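Local coordinates for microtubule-associated protein 1A/1B, light chain 3 (Trypanosoma brucei brucei, PDB 3W1Y) that probably works in autophagy as an Atg8-family ubiquitin-like protein, and is thought to bind or be conjugated to phosphatidylethanolamine in membranes, at residues 8-22 / 119-131. Numbering follows the deposited sequence.
Sequences YRYQYTRSFAERAKE and AKDPDGFLYVSYG
Arg19 and Asp123 form a buried salt bridge, NH1 to OD2 at 2.5 Å, with OD2 lying in the guanidinium plane. The same carboxylate oxygen accepts from Tyr127 OH at 2.7 Å through its syn lone pair, while OD1 takes the backbone N of Phe125 in an Asx turn, so three donors fix the carboxylate. A bend at chi3 (-101°) turns the Arg19 guanidinium back so that NE and NH2 both grip Arg14 O. One water accepts from Arg19 NH1 and donates to Asp121 OD1, which accepts Asp123 N in a second Asx turn. Tyr8 OH and Ser129 OG share a hydrogen bond of 2.9 Å.

Among the aromatic groups, Tyr127 CB sits over the Tyr8 ring in a CH-pi contact, 3.9 Å from its centroid. The Gln11 amide lies over one face of the Tyr127 ring, offset toward the rim, the planes 32° apart. Tyr10 directs its edge toward the face of Phe125, offset, with planes at 82°.

The two N-terminal helices, 9-13 and 16-29, characteristic of Atg8 proteins, are joined to inner strand 126-133 of the ubiquitin-like sheet and the turn before it. Tyr10 and Tyr127 touch Leu37 on the adjacent parallel strand 33-40.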
loop_
_atom_site.group_PDB
_atom_site.type_symbol
_atom_site.label_atom_id
_atom_site.label_comp_id
_atom_site.label_asym_id
_atom_site.label_seq_id
_atom_site.Cartn_x
_atom_site.Cartn_y
_atom_site.Cartn_z
ATOM N N TYR A 8 2.896 -22.141 -4.963
ATOM C CA TYR A 8 3.776 -21.472 -4.035
ATOM C C TYR A 8 4.885 -22.411 -3.614
ATOM O O TYR A 8 4.667 -23.621 -3.427
ATOM C CB TYR A 8 2.972 -21.013 -2.814
ATOM C CG TYR A 8 2.125 -19.804 -3.121
ATOM C CD1 TYR A 8 0.874 -19.928 -3.753
ATOM C CD2 TYR A 8 2.585 -18.524 -2.804
ATOM C CE1 TYR A 8 0.109 -18.804 -4.053
ATOM C CE2 TYR A 8 1.830 -17.405 -3.103
ATOM C CZ TYR A 8 0.603 -17.551 -3.729
ATOM O OH TYR A 8 -0.127 -16.413 -3.999
ATOM N N ARG A 9 6.071 -21.839 -3.452
ATOM C CA ARG A 9 7.232 -22.577 -2.991
ATOM C C ARG A 9 6.993 -23.373 -1.706
ATOM O O ARG A 9 7.363 -24.537 -1.623
ATOM C CB ARG A 9 8.410 -21.636 -2.825
ATOM C CG ARG A 9 9.688 -22.387 -2.600
ATOM C CD ARG A 9 10.915 -21.581 -2.999
ATOM N NE ARG A 9 12.079 -22.389 -2.669
ATOM C CZ ARG A 9 12.492 -22.612 -1.430
ATOM N NH1 ARG A 9 11.855 -22.040 -0.417
ATOM N NH2 ARG A 9 13.545 -23.397 -1.213
ATOM N N TYR A 10 6.341 -22.748 -0.729
ATOM C CA TYR A 10 5.941 -23.405 0.530
ATOM C C TYR A 10 5.131 -24.700 0.374
ATOM O O TYR A 10 5.283 -25.610 1.169
ATOM C CB TYR A 10 5.160 -22.430 1.400
ATOM C CG TYR A 10 5.242 -22.703 2.870
ATOM C CD1 TYR A 10 6.386 -22.385 3.596
ATOM C CD2 TYR A 10 4.160 -23.219 3.551
ATOM C CE1 TYR A 10 6.465 -22.623 4.969
ATOM C CE2 TYR A 10 4.215 -23.446 4.910
ATOM C CZ TYR A 10 5.370 -23.150 5.600
ATOM O OH TYR A 10 5.409 -23.369 6.925
ATOM N N GLN A 11 4.276 -24.777 -0.641
ATOM C CA GLN A 11 3.513 -25.994 -0.888
ATOM C C GLN A 11 4.327 -27.120 -1.530
ATOM O O GLN A 11 3.991 -28.283 -1.366
ATOM C CB GLN A 11 2.257 -25.701 -1.724
ATOM C CG GLN A 11 1.227 -24.857 -1.016
ATOM C CD GLN A 11 0.185 -24.280 -1.978
ATOM O OE1 GLN A 11 0.525 -23.729 -3.032
ATOM N NE2 GLN A 11 -1.077 -24.389 -1.611
ATOM N N TYR A 12 5.403 -26.788 -2.245
ATOM C CA TYR A 12 6.282 -27.823 -2.793
ATOM C C TYR A 12 7.255 -28.359 -1.771
ATOM O O TYR A 12 7.705 -29.487 -1.873
ATOM C CB TYR A 12 7.063 -27.305 -4.008
ATOM C CG TYR A 12 6.197 -27.111 -5.217
ATOM C CD1 TYR A 12 5.594 -25.875 -5.463
ATOM C CD2 TYR A 12 5.946 -28.164 -6.109
ATOM C CE1 TYR A 12 4.780 -25.669 -6.573
ATOM C CE2 TYR A 12 5.113 -27.969 -7.242
ATOM C CZ TYR A 12 4.537 -26.705 -7.449
ATOM O OH TYR A 12 3.727 -26.454 -8.539
ATOM N N THR A 13 7.621 -27.541 -0.802
ATOM C CA THR A 13 8.686 -27.925 0.142
ATOM C C THR A 13 8.145 -28.365 1.484
ATOM O O THR A 13 8.897 -28.883 2.293
ATOM C CB THR A 13 9.750 -26.789 0.347
ATOM O OG1 THR A 13 9.082 -25.597 0.752
ATOM C CG2 THR A 13 10.473 -26.479 -0.935
ATOM N N ARG A 14 6.851 -28.148 1.733
ATOM C CA ARG A 14 6.204 -28.656 2.942
ATOM C C ARG A 14 5.107 -29.624 2.555
ATOM O O ARG A 14 4.310 -29.322 1.654
ATOM C CB ARG A 14 5.606 -27.518 3.763
ATOM C CG ARG A 14 6.550 -26.872 4.754
ATOM C CD ARG A 14 7.736 -26.160 4.079
ATOM N NE ARG A 14 8.470 -25.334 5.034
ATOM C CZ ARG A 14 9.434 -24.484 4.708
ATOM N NH1 ARG A 14 9.820 -24.340 3.439
ATOM N NH2 ARG A 14 10.008 -23.780 5.656
ATOM N N SER A 15 5.065 -30.791 3.203
ATOM C CA SER A 15 3.953 -31.721 2.990
ATOM C C SER A 15 2.633 -31.049 3.332
ATOM O O SER A 15 2.576 -30.184 4.208
ATOM C CB SER A 15 4.112 -33.007 3.818
ATOM O OG SER A 15 4.126 -32.724 5.208
ATOM N N PHE A 16 1.570 -31.436 2.633
ATOM C CA PHE A 16 0.257 -30.960 2.997
ATOM C C PHE A 16 0.002 -31.213 4.493
ATOM O O PHE A 16 -0.516 -30.337 5.210
ATOM C CB PHE A 16 -0.827 -31.623 2.144
ATOM C CG PHE A 16 -2.230 -31.139 2.459
ATOM C CD1 PHE A 16 -2.771 -30.055 1.773
ATOM C CD2 PHE A 16 -3.000 -31.772 3.437
ATOM C CE1 PHE A 16 -4.079 -29.607 2.041
ATOM C CE2 PHE A 16 -4.297 -31.320 3.723
ATOM C CZ PHE A 16 -4.829 -30.235 3.029
ATOM N N ALA A 17 0.371 -32.409 4.952
ATOM C CA ALA A 17 0.077 -32.834 6.325
ATOM C C ALA A 17 0.653 -31.821 7.330
ATOM O O ALA A 17 -0.060 -31.375 8.211
ATOM C CB ALA A 17 0.611 -34.277 6.594
ATOM N N GLU A 18 1.932 -31.468 7.186
ATOM C CA GLU A 18 2.565 -30.464 8.052
ATOM C C GLU A 18 1.995 -29.032 7.931
ATOM O O GLU A 18 1.838 -28.333 8.935
ATOM C CB GLU A 18 4.107 -30.501 7.952
ATOM C CG GLU A 18 4.746 -29.858 6.737
ATOM C CD GLU A 18 6.280 -30.104 6.648
ATOM O OE1 GLU A 18 7.011 -29.540 7.491
ATOM O OE2 GLU A 18 6.736 -30.851 5.730
ATOM N N ARG A 19 1.650 -28.596 6.728
ATOM C CA ARG A 19 0.940 -27.314 6.592
ATOM C C ARG A 19 -0.445 -27.321 7.281
ATOM O O ARG A 19 -0.741 -26.414 8.039
ATOM C CB ARG A 19 0.811 -26.910 5.137
ATOM C CG ARG A 19 2.125 -26.721 4.459
ATOM C CD ARG A 19 1.887 -26.305 3.031
ATOM N NE ARG A 19 2.043 -27.425 2.121
ATOM C CZ ARG A 19 1.112 -27.875 1.291
ATOM N NH1 ARG A 19 -0.097 -27.314 1.218
ATOM N NH2 ARG A 19 1.412 -28.896 0.521
ATOM N N ALA A 20 -1.267 -28.335 7.009
ATOM C CA ALA A 20 -2.566 -28.500 7.673
ATOM C C ALA A 20 -2.463 -28.533 9.203
ATOM O O ALA A 20 -3.286 -27.943 9.886
ATOM C CB ALA A 20 -3.298 -29.767 7.170
ATOM N N LYS A 21 -1.467 -29.248 9.727
ATOM C CA LYS A 21 -1.217 -29.305 11.175
ATOM C C LYS A 21 -0.838 -27.915 11.710
ATOM O O LYS A 21 -1.364 -27.451 12.716
ATOM C CB LYS A 21 -0.137 -30.350 11.492
ATOM C CG LYS A 21 0.350 -30.353 12.934
ATOM C CD LYS A 21 -0.555 -31.166 13.868
ATOM C CE LYS A 21 -0.422 -30.693 15.326
ATOM N NZ LYS A 21 -1.170 -29.389 15.535
ATOM N N GLU A 22 0.056 -27.244 11.010
ATOM C CA GLU A 22 0.440 -25.921 11.384
ATOM C C GLU A 22 -0.770 -24.986 11.524
ATOM O O GLU A 22 -0.901 -24.295 12.535
ATOM C CB GLU A 22 1.465 -25.387 10.388
ATOM C CG GLU A 22 2.155 -24.151 10.851
ATOM C CD GLU A 22 3.169 -23.616 9.854
ATOM O OE1 GLU A 22 3.446 -24.279 8.823
ATOM O OE2 GLU A 22 3.693 -22.513 10.116
ATOM N N ALA A 119 -10.986 -17.486 0.007
ATOM C CA ALA A 119 -9.738 -17.756 -0.739
ATOM C C ALA A 119 -8.752 -18.660 -0.043
ATOM O O ALA A 119 -7.696 -18.949 -0.584
ATOM C CB ALA A 119 -9.026 -16.427 -1.175
ATOM N N LYS A 120 -9.079 -19.113 1.151
ATOM C CA LYS A 120 -8.175 -20.018 1.844
ATOM C C LYS A 120 -7.917 -21.290 1.049
ATOM O O LYS A 120 -8.783 -21.803 0.326
ATOM C CB LYS A 120 -8.691 -20.364 3.243
ATOM C CG LYS A 120 -9.913 -21.248 3.281
ATOM C CD LYS A 120 -10.308 -21.423 4.701
ATOM C CE LYS A 120 -11.540 -22.259 4.820
ATOM N NZ LYS A 120 -11.940 -22.265 6.257
ATOM N N ASP A 121 -6.695 -21.773 1.191
ATOM C CA ASP A 121 -6.256 -23.040 0.654
ATOM C C ASP A 121 -6.852 -24.192 1.461
ATOM O O ASP A 121 -7.180 -24.031 2.630
ATOM C CB ASP A 121 -4.735 -23.078 0.804
ATOM C CG ASP A 121 -4.112 -24.145 -0.001
ATOM O OD1 ASP A 121 -3.922 -25.281 0.506
ATOM O OD2 ASP A 121 -3.847 -23.844 -1.161
ATOM N N PRO A 122 -6.988 -25.377 0.845
ATOM C CA PRO A 122 -7.341 -26.542 1.667
ATOM C C PRO A 122 -6.433 -26.779 2.893
ATOM O O PRO A 122 -6.882 -27.400 3.866
ATOM C CB PRO A 122 -7.229 -27.715 0.678
ATOM C CG PRO A 122 -7.456 -27.098 -0.658
ATOM C CD PRO A 122 -6.900 -25.714 -0.595
ATOM N N ASP A 123 -5.176 -26.332 2.848
ATOM C CA ASP A 123 -4.257 -26.576 3.970
ATOM C C ASP A 123 -4.461 -25.580 5.122
ATOM O O ASP A 123 -3.798 -25.685 6.148
ATOM C CB ASP A 123 -2.761 -26.655 3.544
ATOM C CG ASP A 123 -2.170 -25.309 3.087
ATOM O OD1 ASP A 123 -2.756 -24.218 3.291
ATOM O OD2 ASP A 123 -1.076 -25.345 2.488
ATOM N N GLY A 124 -5.373 -24.627 4.951
ATOM C CA GLY A 124 -5.677 -23.681 6.016
ATOM C C GLY A 124 -5.040 -22.302 5.899
ATOM O O GLY A 124 -5.498 -21.372 6.560
ATOM N N PHE A 125 -3.989 -22.159 5.095
ATOM C CA PHE A 125 -3.329 -20.853 4.936
ATOM C C PHE A 125 -4.074 -20.014 3.915
ATOM O O PHE A 125 -4.673 -20.558 2.975
ATOM C CB PHE A 125 -1.884 -20.971 4.409
ATOM C CG PHE A 125 -0.849 -21.294 5.460
ATOM C CD1 PHE A 125 -0.307 -22.579 5.536
ATOM C CD2 PHE A 125 -0.365 -20.305 6.314
ATOM C CE1 PHE A 125 0.679 -22.895 6.490
ATOM C CE2 PHE A 125 0.613 -20.605 7.262
ATOM C CZ PHE A 125 1.127 -21.917 7.350
ATOM N N LEU A 126 -4.013 -18.692 4.112
ATOM C CA LEU A 126 -4.292 -17.729 3.048
ATOM C C LEU A 126 -2.945 -17.412 2.366
ATOM O O LEU A 126 -2.044 -16.881 3.016
ATOM C CB LEU A 126 -4.895 -16.450 3.635
ATOM C CG LEU A 126 -5.229 -15.379 2.614
ATOM C CD1 LEU A 126 -6.192 -15.923 1.541
ATOM C CD2 LEU A 126 -5.776 -14.124 3.302
ATOM N N TYR A 127 -2.808 -17.802 1.092
ATOM C CA TYR A 127 -1.599 -17.575 0.322
ATOM C C TYR A 127 -1.627 -16.204 -0.351
ATOM O O TYR A 127 -2.633 -15.821 -0.941
ATOM C CB TYR A 127 -1.406 -18.701 -0.697
ATOM C CG TYR A 127 -0.861 -19.951 -0.028
ATOM C CD1 TYR A 127 -1.716 -20.892 0.523
ATOM C CD2 TYR A 127 0.518 -20.156 0.087
ATOM C CE1 TYR A 127 -1.223 -22.020 1.165
ATOM C CE2 TYR A 127 1.023 -21.275 0.712
ATOM C CZ TYR A 127 0.148 -22.211 1.255
ATOM O OH TYR A 127 0.645 -23.332 1.885
ATOM N N VAL A 128 -0.527 -15.466 -0.234
ATOM C CA VAL A 128 -0.438 -14.112 -0.741
ATOM C C VAL A 128 0.921 -13.923 -1.451
ATOM O O VAL A 128 1.983 -14.320 -0.925
ATOM C CB VAL A 128 -0.610 -13.057 0.392
ATOM C CG1 VAL A 128 -0.385 -11.651 -0.128
ATOM C CG2 VAL A 128 -1.979 -13.175 1.087
ATOM N N SER A 129 0.870 -13.338 -2.651
ATOM C CA SER A 129 2.049 -12.899 -3.363
ATOM C C SER A 129 2.236 -11.426 -3.091
ATOM O O SER A 129 1.280 -10.650 -3.099
ATOM C CB SER A 129 1.893 -13.090 -4.865
ATOM O OG SER A 129 1.558 -14.424 -5.155
ATOM N N TYR A 130 3.483 -11.045 -2.874
ATOM C CA TYR A 130 3.801 -9.656 -2.713
ATOM C C TYR A 130 4.894 -9.218 -3.691
ATOM O O TYR A 130 5.835 -9.973 -3.997
ATOM C CB TYR A 130 4.174 -9.357 -1.250
ATOM C CG TYR A 130 5.528 -9.869 -0.803
ATOM C CD1 TYR A 130 6.689 -9.081 -0.915
ATOM C CD2 TYR A 130 5.647 -11.131 -0.235
ATOM C CE1 TYR A 130 7.936 -9.570 -0.489
ATOM C CE2 TYR A 130 6.847 -11.602 0.203
ATOM C CZ TYR A 130 7.995 -10.836 0.081
ATOM O OH TYR A 130 9.181 -11.373 0.550
ATOM N N GLY A 131 4.755 -7.999 -4.182
ATOM C CA GLY A 131 5.833 -7.354 -4.921
ATOM C C GLY A 131 6.225 -6.065 -4.222
ATOM O O GLY A 131 5.379 -5.364 -3.678
HETATM O O HOH W 1 -2.527 -27.167 -0.553
#